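Local coordinates for DUF309 domain-containing protein (Thermus thermophilus, PDB 2CWY), which is of unknown function but belongs to the DUF309 family, folding as a small, compact, all-helical protein, at residues 40-45 with 64-69. Sequence-based numbering, arbitrary orientation.
Sequences QGVILL and KAEARL
Ala65 packs against Gly41 where two antiparallel helices come close; Gly41 CA and Ala65 CA, 4.2 Å apart, are the nearest CA pair of the two segments. The axes of these short segments approach to 8.1 Å and cross at -161°. With no side chain on Gly41 and only a methyl on Ala65, the backbones draw near: Ala65 CB sits 3.5 Å from Gly41 O, and CG and CD2 of Leu69 rest over Gly41 CA.

Apolar contacts close in around the Ala65 methyl. Leu44 lays its CB against it, while Leu45 CD2 presses to 3.4 Å from Ala65 CB, tighter than usual for two carbons. The CB of Leu45 does not aim at the partner helix; its branch swings in because CG lies anti to the carbonyl carbon (chi1 -64°). Leu44 CD1 reaches Lys64 CB at 3.7 Å and also packs against the aliphatic CG of Arg68.

The polar link is a single hydrogen bond at the partly exposed margin, from Arg68 NE to Gln40 OE1 (2.7 Å). The oxygen lies in the guanidinium plane, whereas the donor stands well above the amide plane, the two groups being turned 66° apart. Replacing Arg68 with an alanine would probably leave Gln40 OE1 without this donor and uncover part of Leu44.

The contact pairs helix 33-53 with helix 59-69 as an antiparallel helical hairpin. Helix 81-92 packs on Leu45 and Leu69 through Leu85, Ala88 and Trp81, and helix 17-30 reaches Gln40 through Trp28.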
# COMPACT_ATOMS: atom_id res chain seq x y z
N GLN A 40 -5.47 2.55 -3.03
CA GLN A 40 -4.70 3.76 -2.86
C GLN A 40 -3.89 3.74 -1.57
O GLN A 40 -2.79 4.27 -1.52
CB GLN A 40 -5.60 4.99 -2.88
CG GLN A 40 -4.80 6.26 -3.16
CD GLN A 40 -5.69 7.42 -3.52
OE1 GLN A 40 -6.65 7.71 -2.82
NE2 GLN A 40 -5.37 8.09 -4.62
N GLY A 41 -4.43 3.11 -0.53
CA GLY A 41 -3.72 3.01 0.74
C GLY A 41 -2.45 2.19 0.59
O GLY A 41 -1.39 2.58 1.07
N VAL A 42 -2.55 1.04 -0.08
CA VAL A 42 -1.39 0.18 -0.30
C VAL A 42 -0.37 0.93 -1.18
O VAL A 42 0.84 0.86 -0.95
CB VAL A 42 -1.80 -1.14 -0.99
CG1 VAL A 42 -0.55 -1.98 -1.33
CG2 VAL A 42 -2.72 -1.93 -0.09
N ILE A 43 -0.87 1.63 -2.19
CA ILE A 43 -0.01 2.41 -3.07
C ILE A 43 0.76 3.46 -2.26
O ILE A 43 1.97 3.64 -2.47
CB ILE A 43 -0.85 3.12 -4.18
CG1 ILE A 43 -1.19 2.12 -5.30
CG2 ILE A 43 -0.10 4.33 -4.72
CD1 ILE A 43 -2.19 2.67 -6.30
N LEU A 44 0.08 4.13 -1.34
CA LEU A 44 0.72 5.17 -0.52
C LEU A 44 1.73 4.60 0.48
O LEU A 44 2.71 5.27 0.82
CB LEU A 44 -0.36 6.00 0.20
CG LEU A 44 -1.20 6.90 -0.72
CD1 LEU A 44 -2.50 7.34 -0.01
CD2 LEU A 44 -0.37 8.11 -1.12
N LEU A 45 1.51 3.38 0.95
CA LEU A 45 2.46 2.75 1.87
C LEU A 45 3.71 2.42 1.05
O LEU A 45 4.85 2.65 1.50
CB LEU A 45 1.89 1.46 2.46
CG LEU A 45 0.65 1.63 3.35
CD1 LEU A 45 0.26 0.26 3.91
CD2 LEU A 45 0.96 2.59 4.48
N LYS A 64 -1.50 9.75 4.73
CA LYS A 64 -2.55 9.67 3.71
C LYS A 64 -3.05 8.23 3.58
O LYS A 64 -4.25 7.99 3.41
CB LYS A 64 -2.01 10.17 2.38
CG LYS A 64 -1.68 11.66 2.42
CD LYS A 64 -0.82 12.07 1.24
CE LYS A 64 -1.56 11.96 -0.06
NZ LYS A 64 -0.69 12.43 -1.19
N ALA A 65 -2.13 7.27 3.66
CA ALA A 65 -2.52 5.87 3.58
C ALA A 65 -3.45 5.51 4.74
O ALA A 65 -4.46 4.83 4.56
CB ALA A 65 -1.29 4.98 3.61
N GLU A 66 -3.10 5.95 5.95
CA GLU A 66 -3.91 5.66 7.12
C GLU A 66 -5.31 6.25 6.96
O GLU A 66 -6.30 5.62 7.32
CB GLU A 66 -3.23 6.19 8.38
CG GLU A 66 -1.88 5.49 8.65
CD GLU A 66 -1.11 6.05 9.83
OE1 GLU A 66 -1.02 7.29 9.96
OE2 GLU A 66 -0.57 5.24 10.62
N ALA A 67 -5.38 7.45 6.39
CA ALA A 67 -6.66 8.11 6.18
C ALA A 67 -7.56 7.28 5.25
O ALA A 67 -8.77 7.20 5.45
CB ALA A 67 -6.43 9.50 5.58
N ARG A 68 -6.95 6.67 4.25
CA ARG A 68 -7.71 5.85 3.31
C ARG A 68 -8.11 4.50 3.88
O ARG A 68 -9.21 3.99 3.59
CB ARG A 68 -6.88 5.60 2.05
CG ARG A 68 -6.29 6.83 1.37
CD ARG A 68 -7.27 7.51 0.42
NE ARG A 68 -6.62 8.61 -0.29
CZ ARG A 68 -6.28 9.77 0.27
NH1 ARG A 68 -6.53 9.97 1.56
NH2 ARG A 68 -5.69 10.71 -0.45
N LEU A 69 -7.23 3.90 4.67
CA LEU A 69 -7.47 2.56 5.23
C LEU A 69 -8.36 2.55 6.46
O LEU A 69 -8.98 1.54 6.80
CB LEU A 69 -6.13 1.89 5.56
CG LEU A 69 -5.20 1.72 4.34
CD1 LEU A 69 -3.80 1.41 4.80
CD2 LEU A 69 -5.75 0.61 3.43